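Local coordinates for resiniferatoxin-binding, phosphotriesterase-related protein (Rhodobacter sphaeroides 2.4.1, PDB 3K2G) that binds two zinc ions in a TIM-barrel fold and is probably a metal-dependent hydrolase of the phosphotriesterase family, at residues Leu56-Ile61 with Val75-Ile80; Leu87-Val92 with Ala123-Gln128; Pro211-Leu216 with Met239-Met244; Ser102-Thr107 with Gln128-Ala133. All coordinates share one frame; numbering follows the deposited sequence.

Contact 1: residues Leu56-Ile61 with Val75-Ile80; sequences LAEAPI and VNKHNI
Lys77 reaches Glu58 because its CG stands beside its own backbone N (chi1 -69°) and the rest of the chain is fully extended. Glu58 comes to meet it by a bend at chi2 (61°), which folds its carboxylate back toward the lysine. The two chains cross at a slant. Lys77 NZ lies 3.5 Å from Glu58 OE1, a long and weak hydrogen bond within a salt bridge. The methylenes of Lys77 also pass the carbonyl of Ala57.

The backbone contact is firmer. Lys77 N donates to Ala57 O at 3.2 Å, nearly straight at 172°. Beside it, Ala57 CA makes a short CA-H...O contact with Val75 O at 3.0 Å. Val75 O is also bonded by the indole NH of Trp45, whose ring makes a cation-pi contact with Lys77.

Further along, Ile61 lies against His78 and Asn79. Its CG1 is 3.5 Å from His78 CD2, and Ile61 runs roughly perpendicular to the His78 side chain. CD1 of Ile61 ends 3.4 Å from Asn79 OD1, which takes its hydrogen bond from Met309 N. Leu56 CB and Val75 CG1 add a looser apolar touch on the side of helix 66-70.

The contact thus joins the end of helix 54-58 to the loop that precedes strand 81-82. The centre of the contact is about 24 Å from the centre of the chain. Of the two bonds that Lys77 makes to Ala57 and Glu58, the backbone one is the shorter. The charged pair is long and Glu58 is exposed, so it probably adds only modest electrostatic attraction.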
loop_
_atom_site.group_PDB
_atom_site.type_symbol
_atom_site.label_atom_id
_atom_site.label_comp_id
_atom_site.label_asym_id
_atom_site.label_seq_id
_atom_site.Cartn_x
_atom_site.Cartn_y
_atom_site.Cartn_z
ATOM N N LEU B 56 24.572 31.491 10.494
ATOM C CA LEU B 56 24.771 30.291 9.684
ATOM C C LEU B 56 25.157 30.607 8.243
ATOM O O LEU B 56 25.796 29.800 7.562
ATOM C CB LEU B 56 23.501 29.440 9.698
ATOM C CG LEU B 56 23.140 28.850 11.057
ATOM C CD1 LEU B 56 21.741 28.266 11.012
ATOM C CD2 LEU B 56 24.167 27.787 11.434
ATOM N N ALA B 57 24.772 31.791 7.781
ATOM C CA ALA B 57 25.071 32.199 6.418
ATOM C C ALA B 57 26.532 32.588 6.220
ATOM O O ALA B 57 27.139 32.267 5.198
ATOM C CB ALA B 57 24.171 33.358 6.020
ATOM N N GLU B 58 27.110 33.257 7.209
ATOM C CA GLU B 58 28.488 33.709 7.085
ATOM C C GLU B 58 29.541 32.805 7.724
ATOM O O GLU B 58 30.697 32.794 7.299
ATOM C CB GLU B 58 28.604 35.126 7.657
ATOM C CG GLU B 58 29.497 36.053 6.842
ATOM C CD GLU B 58 28.985 36.257 5.428
ATOM O OE1 GLU B 58 27.850 36.756 5.274
ATOM O OE2 GLU B 58 29.716 35.919 4.473
ATOM N N ALA B 59 29.141 32.043 8.738
ATOM C CA ALA B 59 30.065 31.159 9.444
ATOM C C ALA B 59 30.668 30.044 8.596
ATOM O O ALA B 59 30.058 29.570 7.638
ATOM C CB ALA B 59 29.369 30.547 10.660
ATOM N N PRO B 60 31.888 29.613 8.944
ATOM C CA PRO B 60 32.548 28.539 8.201
ATOM C C PRO B 60 31.954 27.220 8.691
ATOM O O PRO B 60 31.294 27.188 9.733
ATOM C CB PRO B 60 34.007 28.701 8.602
ATOM C CG PRO B 60 33.896 29.114 10.043
ATOM C CD PRO B 60 32.758 30.123 10.021
ATOM N N ILE B 61 32.169 26.135 7.955
ATOM C CA ILE B 61 31.623 24.860 8.395
ATOM C C ILE B 61 32.426 24.336 9.580
ATOM O O ILE B 61 33.645 24.179 9.497
ATOM C CB ILE B 61 31.651 23.796 7.272
ATOM C CG1 ILE B 61 30.768 24.240 6.102
ATOM C CG2 ILE B 61 31.154 22.462 7.813
ATOM C CD1 ILE B 61 30.907 23.366 4.874
ATOM N N VAL B 75 22.185 27.512 3.137
ATOM C CA VAL B 75 22.219 28.714 3.960
ATOM C C VAL B 75 23.658 29.180 4.167
ATOM O O VAL B 75 23.907 30.369 4.364
ATOM C CB VAL B 75 21.602 28.472 5.360
ATOM C CG1 VAL B 75 22.536 27.625 6.203
ATOM C CG2 VAL B 75 21.337 29.798 6.049
ATOM N N ASN B 76 24.595 28.235 4.103
ATOM C CA ASN B 76 26.018 28.501 4.334
ATOM C C ASN B 76 26.822 28.789 3.067
ATOM O O ASN B 76 26.934 27.938 2.186
ATOM C CB ASN B 76 26.642 27.302 5.064
ATOM C CG ASN B 76 27.940 27.649 5.768
ATOM O OD1 ASN B 76 27.934 28.249 6.846
ATOM N ND2 ASN B 76 29.061 27.275 5.164
ATOM N N LYS B 77 27.401 29.986 2.990
ATOM C CA LYS B 77 28.201 30.380 1.832
ATOM C C LYS B 77 29.460 29.532 1.661
ATOM O O LYS B 77 29.853 29.209 0.542
ATOM C CB LYS B 77 28.603 31.858 1.936
ATOM C CG LYS B 77 27.454 32.836 1.783
ATOM C CD LYS B 77 27.941 34.276 1.895
ATOM C CE LYS B 77 26.797 35.263 1.731
ATOM N NZ LYS B 77 27.266 36.673 1.833
ATOM N N HIS B 78 30.090 29.176 2.774
ATOM C CA HIS B 78 31.316 28.379 2.752
ATOM C C HIS B 78 31.081 26.960 2.236
ATOM O O HIS B 78 31.983 26.325 1.688
ATOM C CB HIS B 78 31.904 28.317 4.167
ATOM C CG HIS B 78 33.120 27.452 4.286
ATOM N ND1 HIS B 78 34.260 27.657 3.537
ATOM C CD2 HIS B 78 33.387 26.398 5.093
ATOM C CE1 HIS B 78 35.175 26.768 3.879
ATOM N NE2 HIS B 78 34.671 25.992 4.821
ATOM N N ASN B 79 29.855 26.481 2.406
ATOM C CA ASN B 79 29.463 25.130 2.013
ATOM C C ASN B 79 29.228 24.924 0.516
ATOM O O ASN B 79 29.590 23.889 -0.039
ATOM C CB ASN B 79 28.192 24.754 2.784
ATOM C CG ASN B 79 27.733 23.331 2.522
ATOM O OD1 ASN B 79 28.501 22.382 2.644
ATOM N ND2 ASN B 79 26.460 23.179 2.180
ATOM N N ILE B 80 28.634 25.921 -0.129
ATOM C CA ILE B 80 28.281 25.825 -1.538
ATOM C C ILE B 80 29.365 26.059 -2.590
ATOM O O ILE B 80 29.180 26.831 -3.530
ATOM C CB ILE B 80 27.069 26.739 -1.838
ATOM C CG1 ILE B 80 27.404 28.191 -1.499
ATOM C CG2 ILE B 80 25.867 26.281 -1.015
ATOM C CD1 ILE B 80 26.236 29.144 -1.692
#

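Contact 2: residues Leu87-Val92 with Ala123-Gln128; sequences LAIAEV and AETGVQ
Ile89 and Val92 face Glu124, Thr125 and Val127 across the packing of two neighbouring outer helices of the TIM barrel. Helix 85-97 supplies the first pair. The end of helix 115-125 and the turn into strand 128-131 supply the others. No hydrogen bond crosses between the segments, and the contact is van der Waals packing.

Ile89 stands nearly square to Glu124. Its CD1 methyl lies over the face of the Glu124 carboxylate, close to both oxygens and 3.3 Å from OE1. The other oxygen, OE2, is held in a salt bridge by Arg120, one turn back on the same helix.

Ile89 meets Thr125 at an oblique angle. Thr125 CG2 lies 3.7 Å from Ile89 CG2 and also touches Ile89 O. Val92 is set roughly perpendicular to Thr125. Its CG1 methyl is anti to the backbone N (chi1 169°), which brings it within 3.9 Å of both Thr125 CG2 and Val127 CG2. Inward of this, both Val92 and Val127 pack on Ile103 of strand 102-105.

The hydroxyl of Thr125 serves its own chain. OG1 bonds with Ile121 O and closes an ST turn just past the helix end, accepting from Val127 N at 3.1 Å with an N-H...O angle of 160°.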
loop_
_atom_site.group_PDB
_atom_site.type_symbol
_atom_site.label_atom_id
_atom_site.label_comp_id
_atom_site.label_asym_id
_atom_site.label_seq_id
_atom_site.Cartn_x
_atom_site.Cartn_y
_atom_site.Cartn_z
ATOM N N LEU B 87 42.033 18.644 -0.937
ATOM C CA LEU B 87 41.051 17.884 -0.166
ATOM C C LEU B 87 40.321 16.917 -1.098
ATOM O O LEU B 87 40.055 15.764 -0.739
ATOM C CB LEU B 87 40.041 18.832 0.496
ATOM C CG LEU B 87 38.915 18.173 1.308
ATOM C CD1 LEU B 87 39.507 17.287 2.390
ATOM C CD2 LEU B 87 38.026 19.238 1.921
ATOM N N ALA B 88 39.998 17.398 -2.295
ATOM C CA ALA B 88 39.322 16.575 -3.290
ATOM C C ALA B 88 40.178 15.338 -3.539
ATOM O O ALA B 88 39.679 14.213 -3.545
ATOM C CB ALA B 88 39.141 17.359 -4.586
ATOM N N ILE B 89 41.476 15.554 -3.727
ATOM C CA ILE B 89 42.399 14.456 -3.972
ATOM C C ILE B 89 42.416 13.462 -2.816
ATOM O O ILE B 89 42.418 12.254 -3.036
ATOM C CB ILE B 89 43.836 14.982 -4.222
ATOM C CG1 ILE B 89 43.897 15.661 -5.590
ATOM C CG2 ILE B 89 44.843 13.838 -4.133
ATOM C CD1 ILE B 89 45.166 16.446 -5.836
ATOM N N ALA B 90 42.439 13.963 -1.582
ATOM C CA ALA B 90 42.453 13.074 -0.424
ATOM C C ALA B 90 41.130 12.317 -0.309
ATOM O O ALA B 90 41.106 11.116 -0.025
ATOM C CB ALA B 90 42.710 13.869 0.857
ATOM N N GLU B 91 40.031 13.029 -0.531
ATOM C CA GLU B 91 38.706 12.427 -0.441
ATOM C C GLU B 91 38.509 11.366 -1.522
ATOM O O GLU B 91 37.877 10.342 -1.278
ATOM C CB GLU B 91 37.638 13.511 -0.561
ATOM C CG GLU B 91 37.557 14.459 0.641
ATOM C CD GLU B 91 36.831 13.847 1.836
ATOM O OE1 GLU B 91 35.910 13.026 1.625
ATOM O OE2 GLU B 91 37.165 14.199 2.988
ATOM N N VAL B 92 39.052 11.613 -2.713
ATOM C CA VAL B 92 38.932 10.661 -3.810
ATOM C C VAL B 92 39.800 9.430 -3.546
ATOM O O VAL B 92 39.445 8.312 -3.927
ATOM C CB VAL B 92 39.329 11.311 -5.162
ATOM C CG1 VAL B 92 39.453 10.249 -6.252
ATOM C CG2 VAL B 92 38.279 12.337 -5.560
ATOM N N ALA B 123 45.653 12.404 -11.970
ATOM C CA ALA B 123 47.084 12.133 -11.898
ATOM C C ALA B 123 47.539 11.740 -10.493
ATOM O O ALA B 123 48.253 10.755 -10.322
ATOM C CB ALA B 123 47.873 13.346 -12.383
ATOM N N GLU B 124 47.111 12.497 -9.487
ATOM C CA GLU B 124 47.515 12.216 -8.110
ATOM C C GLU B 124 46.764 11.098 -7.392
ATOM O O GLU B 124 47.270 10.548 -6.416
ATOM C CB GLU B 124 47.433 13.491 -7.269
ATOM C CG GLU B 124 48.420 14.566 -7.685
ATOM C CD GLU B 124 48.348 15.787 -6.795
ATOM O OE1 GLU B 124 48.315 15.612 -5.561
ATOM O OE2 GLU B 124 48.335 16.919 -7.324
ATOM N N THR B 125 45.571 10.752 -7.865
ATOM C CA THR B 125 44.793 9.701 -7.213
ATOM C C THR B 125 44.872 8.368 -7.942
ATOM O O THR B 125 44.678 7.315 -7.338
ATOM C CB THR B 125 43.312 10.080 -7.113
ATOM O OG1 THR B 125 42.757 10.162 -8.430
ATOM C CG2 THR B 125 43.153 11.418 -6.410
ATOM N N GLY B 126 45.157 8.415 -9.240
ATOM C CA GLY B 126 45.237 7.195 -10.017
ATOM C C GLY B 126 43.855 6.750 -10.450
ATOM O O GLY B 126 43.689 5.695 -11.055
ATOM N N VAL B 127 42.856 7.565 -10.128
ATOM C CA VAL B 127 41.475 7.274 -10.480
ATOM C C VAL B 127 41.150 7.935 -11.818
ATOM O O VAL B 127 41.446 9.108 -12.027
ATOM C CB VAL B 127 40.508 7.801 -9.386
ATOM C CG1 VAL B 127 39.062 7.694 -9.862
ATOM C CG2 VAL B 127 40.705 7.006 -8.097
ATOM N N GLN B 128 40.550 7.172 -12.723
ATOM C CA GLN B 128 40.192 7.681 -14.045
ATOM C C GLN B 128 38.986 8.608 -13.945
ATOM O O GLN B 128 38.000 8.282 -13.286
ATOM C CB GLN B 128 39.885 6.509 -14.982
ATOM C CG GLN B 128 40.989 5.466 -14.993
ATOM C CD GLN B 128 40.596 4.183 -15.701
ATOM O OE1 GLN B 128 39.517 3.633 -15.467
ATOM N NE2 GLN B 128 41.479 3.690 -16.559
#

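Contact 3: residues Pro211-Leu216 with Met239-Met244; sequences PGWFRL and MNPSHM
The main apolar contact sets the Pro241 ring over one face of the Trp213 indole. Pro241 CB stands 3.6 Å from the centroid of the five-membered ring, almost exactly on its normal, a CH-pi contact. Pro241 CG lies over the ring system too, 3.7 Å from Trp213 CE2. The indole is turned across its side chain (chi2 -92°), which presents this face to the proline. Its NE1 is bonded to Gln276 O. Pro241 also packs against the carbonyl of Gly212, where the two backbones come nearest.

The guanidinium of Arg215 makes the second set of van der Waals contacts. Ser242 CB sits over one face, 3.6 Å from Arg215 NH1. The methyl CE of Met244, a selenomethionine, comes in at the edge, 3.3 Å from Arg215 NH2.

Both segments are loops that follow TIM-barrel strands, 206-208 and 234-236. These strands lead to the zinc ligands His209 and His238, and Gly212 lies close to His238.

Direct hydrogen bonds stay within each segment or go outside the pair. Arg215 NH1 donates to Phe214 O at 2.9 Å, from well above the carbonyl plane, and Arg215 NE forms a salt bridge with Asp245. A type I turn from Pro211 to Phe214 shapes the first loop.

Water supplies the polar links between the loops. One water bridges Gly212 O and Ser242 OG, which also bonds with Gln249. A second accepts from Arg215 NH2 at 3.0 Å and donates to Pro241 O at 2.7 Å.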
loop_
_atom_site.group_PDB
_atom_site.type_symbol
_atom_site.label_atom_id
_atom_site.label_comp_id
_atom_site.label_asym_id
_atom_site.label_seq_id
_atom_site.Cartn_x
_atom_site.Cartn_y
_atom_site.Cartn_z
ATOM N N PRO B 211 14.643 17.476 -11.834
ATOM C CA PRO B 211 14.058 17.896 -10.560
ATOM C C PRO B 211 13.323 16.754 -9.844
ATOM O O PRO B 211 12.187 16.492 -10.216
ATOM C CB PRO B 211 12.991 18.915 -10.970
ATOM C CG PRO B 211 12.551 18.473 -12.310
ATOM C CD PRO B 211 13.741 17.797 -12.932
ATOM N N GLY B 212 14.172 15.990 -9.208
ATOM C CA GLY B 212 13.721 14.749 -8.564
ATOM C C GLY B 212 12.369 14.649 -7.855
ATOM O O GLY B 212 11.630 13.654 -8.013
ATOM N N TRP B 213 12.026 15.825 -7.227
ATOM C CA TRP B 213 10.796 15.785 -6.423
ATOM C C TRP B 213 9.617 16.084 -7.327
ATOM O O TRP B 213 8.521 16.256 -6.844
ATOM C CB TRP B 213 10.868 16.784 -5.251
ATOM C CG TRP B 213 11.719 16.309 -4.135
ATOM C CD1 TRP B 213 11.316 15.604 -3.040
ATOM C CD2 TRP B 213 13.127 16.488 -4.007
ATOM N NE1 TRP B 213 12.390 15.331 -2.230
ATOM C CE2 TRP B 213 13.519 15.863 -2.802
ATOM C CE3 TRP B 213 14.102 17.118 -4.795
ATOM C CZ2 TRP B 213 14.846 15.847 -2.365
ATOM C CZ3 TRP B 213 15.423 17.104 -4.363
ATOM C CH2 TRP B 213 15.783 16.471 -3.157
ATOM N N PHE B 214 9.844 16.155 -8.637
ATOM C CA PHE B 214 8.739 16.370 -9.572
ATOM C C PHE B 214 8.684 15.134 -10.471
ATOM O O PHE B 214 9.401 14.170 -10.210
ATOM C CB PHE B 214 8.935 17.651 -10.395
ATOM C CG PHE B 214 8.689 18.912 -9.613
ATOM C CD1 PHE B 214 7.441 19.536 -9.637
ATOM C CD2 PHE B 214 9.691 19.449 -8.809
ATOM C CE1 PHE B 214 7.196 20.676 -8.867
ATOM C CE2 PHE B 214 9.457 20.591 -8.032
ATOM C CZ PHE B 214 8.206 21.203 -8.062
ATOM N N ARG B 215 7.847 15.143 -11.511
ATOM C CA ARG B 215 7.734 13.989 -12.408
ATOM C C ARG B 215 7.803 14.405 -13.880
ATOM O O ARG B 215 6.874 14.144 -14.644
ATOM C CB ARG B 215 6.412 13.263 -12.151
ATOM C CG ARG B 215 6.189 12.847 -10.697
ATOM C CD ARG B 215 6.974 11.597 -10.326
ATOM N NE ARG B 215 6.735 11.200 -8.941
ATOM C CZ ARG B 215 7.415 11.662 -7.898
ATOM N NH1 ARG B 215 8.392 12.538 -8.071
ATOM N NH2 ARG B 215 7.103 11.255 -6.677
ATOM N N LEU B 216 8.904 15.038 -14.274
ATOM C CA LEU B 216 9.080 15.509 -15.651
ATOM C C LEU B 216 9.900 14.573 -16.543
ATOM O O LEU B 216 10.144 14.881 -17.711
ATOM C CB LEU B 216 9.752 16.891 -15.644
ATOM C CG LEU B 216 9.016 18.052 -14.962
ATOM C CD1 LEU B 216 9.898 19.297 -14.962
ATOM C CD2 LEU B 216 7.714 18.329 -15.691
HETATM N N MSE B 239 16.971 10.176 -9.206
HETATM C CA MSE B 239 15.763 9.368 -9.131
HETATM C C MSE B 239 15.324 9.092 -7.695
HETATM O O MSE B 239 14.159 8.798 -7.449
HETATM C CB MSE B 239 15.982 8.051 -9.864
HETATM C CG MSE B 239 16.176 8.236 -11.370
HETATM SE SE MSE B 239 14.730 9.229 -12.203
HETATM C CE MSE B 239 13.300 7.984 -11.807
ATOM N N ASN B 240 16.260 9.204 -6.752
ATOM C CA ASN B 240 15.989 8.939 -5.338
ATOM C C ASN B 240 14.655 9.441 -4.783
ATOM O O ASN B 240 13.924 8.679 -4.160
ATOM C CB ASN B 240 17.119 9.492 -4.461
ATOM C CG ASN B 240 18.463 8.863 -4.770
ATOM O OD1 ASN B 240 19.055 8.178 -3.931
ATOM N ND2 ASN B 240 18.954 9.095 -5.978
ATOM N N PRO B 241 14.325 10.726 -4.992
ATOM C CA PRO B 241 13.069 11.290 -4.484
ATOM C C PRO B 241 11.767 10.678 -4.993
ATOM O O PRO B 241 10.722 10.862 -4.372
ATOM C CB PRO B 241 13.177 12.771 -4.851
ATOM C CG PRO B 241 14.666 13.014 -4.877
ATOM C CD PRO B 241 15.158 11.784 -5.595
ATOM N N SER B 242 11.814 9.972 -6.119
ATOM C CA SER B 242 10.602 9.366 -6.662
ATOM C C SER B 242 10.523 7.872 -6.369
ATOM O O SER B 242 9.804 7.130 -7.041
ATOM C CB SER B 242 10.498 9.626 -8.175
ATOM O OG SER B 242 11.627 9.144 -8.886
ATOM N N HIS B 243 11.254 7.442 -5.343
ATOM C CA HIS B 243 11.283 6.043 -4.927
ATOM C C HIS B 243 9.897 5.482 -4.608
ATOM O O HIS B 243 9.675 4.279 -4.717
ATOM C CB HIS B 243 12.158 5.888 -3.685
ATOM C CG HIS B 243 11.558 6.489 -2.450
ATOM N ND1 HIS B 243 10.669 5.807 -1.646
ATOM C CD2 HIS B 243 11.703 7.717 -1.896
ATOM C CE1 HIS B 243 10.295 6.589 -0.647
ATOM N NE2 HIS B 243 10.908 7.753 -0.776
HETATM N N MSE B 244 8.980 6.355 -4.202
HETATM C CA MSE B 244 7.621 5.944 -3.840
HETATM C C MSE B 244 6.650 5.926 -5.012
HETATM O O MSE B 244 5.441 5.796 -4.822
HETATM C CB MSE B 244 7.048 6.853 -2.740
HETATM C CG MSE B 244 7.849 8.111 -2.427
HETATM SE SE MSE B 244 7.995 9.425 -3.878
HETATM C CE MSE B 244 6.312 10.426 -3.587
HETATM O O HOH W 1 13.044 11.627 -9.091
HETATM O O HOH W 2 9.064 12.891 -5.122
#

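Contact 4: residues Ser102-Thr107 with Gln128-Ala133; sequences SIVDPT and QVVMGA
Strands 102-105 and 128-131 run parallel, their short axes approaching to 4.7 Å and differing by 20°, with Ser102 beside Gln128 and Asp105 beside Met131. Four backbone hydrogen bonds tie the segments. Ile103 uses both its N and its O, donating to Gln128 O and accepting from Val130 N. Asp105 does the same: its N donates to Val130 O at 2.9 Å, and its O accepts from Gly132 N at 3.1 Å. That last bond is the most bent, 138° at the hydrogen, where the strands give way to loops.

Ser102, Val104, Gln128 and Val130 point to one face of the sheet. Val104 CG2 lies 4.2 Å from Val130 CB there, and the Ser102 hydroxyl is bonded to Leu28 O. Ile103, Asp105, Val129 and Met131 point to the other face. Helices cover it: Ile103 packs on helix 85-97, and Val129 and the selenomethionine Met131 on helix 115-125.

The Asp105 carboxylate is gripped from several sides. A chi1 of -172° swings it forward to Thr107, where OD1 closes an Asx turn by accepting from Thr107 N at 2.8 Å. Thr107 OG1 donates to the same oxygen at 2.5 Å, on its syn lone pair. OD2 accepts from Leu37 N. Thr107 OG1 also bonds with ND1 of the zinc ligand His36. Thr107 is thus a second-shell residue, itself held by Asp105, and probably helps orient the histidine.

This is the parallel beta-alpha-beta unit of a TIM barrel, with the C-terminal strand ends reaching the binuclear zinc site.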
loop_
_atom_site.group_PDB
_atom_site.type_symbol
_atom_site.label_atom_id
_atom_site.label_comp_id
_atom_site.label_asym_id
_atom_site.label_seq_id
_atom_site.Cartn_x
_atom_site.Cartn_y
_atom_site.Cartn_z
ATOM N N SER B 102 37.111 4.451 -11.363
ATOM C CA SER B 102 36.700 5.592 -12.169
ATOM C C SER B 102 35.603 6.470 -11.571
ATOM O O SER B 102 34.745 6.000 -10.829
ATOM C CB SER B 102 36.219 5.092 -13.540
ATOM O OG SER B 102 37.144 4.179 -14.113
ATOM N N ILE B 103 35.638 7.749 -11.927
ATOM C CA ILE B 103 34.617 8.700 -11.496
ATOM C C ILE B 103 34.149 9.546 -12.679
ATOM O O ILE B 103 34.961 10.021 -13.476
ATOM C CB ILE B 103 35.127 9.655 -10.401
ATOM C CG1 ILE B 103 35.435 8.872 -9.123
ATOM C CG2 ILE B 103 34.058 10.716 -10.113
ATOM C CD1 ILE B 103 35.978 9.728 -7.996
ATOM N N VAL B 104 32.838 9.714 -12.798
ATOM C CA VAL B 104 32.257 10.526 -13.857
ATOM C C VAL B 104 31.844 11.853 -13.227
ATOM O O VAL B 104 30.987 11.892 -12.340
ATOM C CB VAL B 104 31.006 9.854 -14.488
ATOM C CG1 VAL B 104 30.431 10.745 -15.588
ATOM C CG2 VAL B 104 31.380 8.485 -15.064
ATOM N N ASP B 105 32.469 12.938 -13.674
ATOM C CA ASP B 105 32.163 14.257 -13.145
ATOM C C ASP B 105 31.348 15.036 -14.169
ATOM O O ASP B 105 31.878 15.510 -15.176
ATOM C CB ASP B 105 33.450 15.015 -12.825
ATOM C CG ASP B 105 33.183 16.316 -12.091
ATOM O OD1 ASP B 105 32.198 16.999 -12.438
ATOM O OD2 ASP B 105 33.960 16.650 -11.174
ATOM N N PRO B 106 30.045 15.186 -13.915
ATOM C CA PRO B 106 29.141 15.904 -14.815
ATOM C C PRO B 106 29.085 17.417 -14.617
ATOM O O PRO B 106 28.142 18.064 -15.080
ATOM C CB PRO B 106 27.803 15.237 -14.536
ATOM C CG PRO B 106 27.879 15.018 -13.049
ATOM C CD PRO B 106 29.289 14.500 -12.850
ATOM N N THR B 107 30.078 17.980 -13.934
ATOM C CA THR B 107 30.101 19.425 -13.719
ATOM C C THR B 107 30.232 20.072 -15.097
ATOM O O THR B 107 31.189 19.809 -15.821
ATOM C CB THR B 107 31.303 19.862 -12.833
ATOM O OG1 THR B 107 31.243 19.189 -11.570
ATOM C CG2 THR B 107 31.268 21.370 -12.586
ATOM N N GLN B 128 40.550 7.172 -12.723
ATOM C CA GLN B 128 40.192 7.681 -14.045
ATOM C C GLN B 128 38.986 8.608 -13.945
ATOM O O GLN B 128 38.000 8.282 -13.286
ATOM C CB GLN B 128 39.885 6.509 -14.982
ATOM C CG GLN B 128 40.989 5.466 -14.993
ATOM C CD GLN B 128 40.596 4.183 -15.701
ATOM O OE1 GLN B 128 39.517 3.633 -15.467
ATOM N NE2 GLN B 128 41.479 3.690 -16.559
ATOM N N VAL B 129 39.076 9.760 -14.604
ATOM C CA VAL B 129 38.001 10.744 -14.585
ATOM C C VAL B 129 37.416 11.062 -15.958
ATOM O O VAL B 129 38.147 11.392 -16.901
ATOM C CB VAL B 129 38.484 12.070 -13.944
ATOM C CG1 VAL B 129 37.397 13.131 -14.030
ATOM C CG2 VAL B 129 38.869 11.826 -12.494
ATOM N N VAL B 130 36.091 10.966 -16.058
ATOM C CA VAL B 130 35.370 11.270 -17.291
ATOM C C VAL B 130 34.710 12.637 -17.114
ATOM O O VAL B 130 34.073 12.886 -16.088
ATOM C CB VAL B 130 34.272 10.224 -17.581
ATOM C CG1 VAL B 130 33.487 10.638 -18.811
ATOM C CG2 VAL B 130 34.900 8.850 -17.791
HETATM N N MSE B 131 34.854 13.506 -18.116
HETATM C CA MSE B 131 34.308 14.866 -18.060
HETATM C C MSE B 131 33.038 15.100 -18.877
HETATM O O MSE B 131 32.916 14.639 -20.019
HETATM C CB MSE B 131 35.391 15.854 -18.500
HETATM C CG MSE B 131 34.967 17.320 -18.590
HETATM SE SE MSE B 131 36.535 18.458 -18.898
HETATM C CE MSE B 131 36.879 17.886 -20.738
ATOM N N GLY B 132 32.099 15.828 -18.273
ATOM C CA GLY B 132 30.841 16.137 -18.922
ATOM C C GLY B 132 30.860 17.446 -19.685
ATOM O O GLY B 132 31.910 18.062 -19.865
ATOM N N ALA B 133 29.687 17.876 -20.137
ATOM C CA ALA B 133 29.570 19.103 -20.910
ATOM C C ALA B 133 28.127 19.586 -21.030
ATOM O O ALA B 133 27.198 18.925 -20.565
ATOM C CB ALA B 133 30.158 18.889 -22.296
#

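Contact 4 is barrel core, almost wholly buried and built on strand-to-strand backbone bonds. Contact 2 lies just outside it and is packing between helices. The two share Gln128 and touch directly, so the helix packing continues into the sheet. Contacts 1 and 3 are only partly buried. Contact 3 joins two loops, contact 1 a helix end and a loop. Contacts 3 and 4 both approach the zinc site, and contact 3 is near the bound dithiol as well. Contact 3 relies on ring packing and bridging water. Contact 1 lies farther out, with a backbone bond and a weak salt bridge among its polar contacts. Neither contact 1 nor contact 3 touches any other contact.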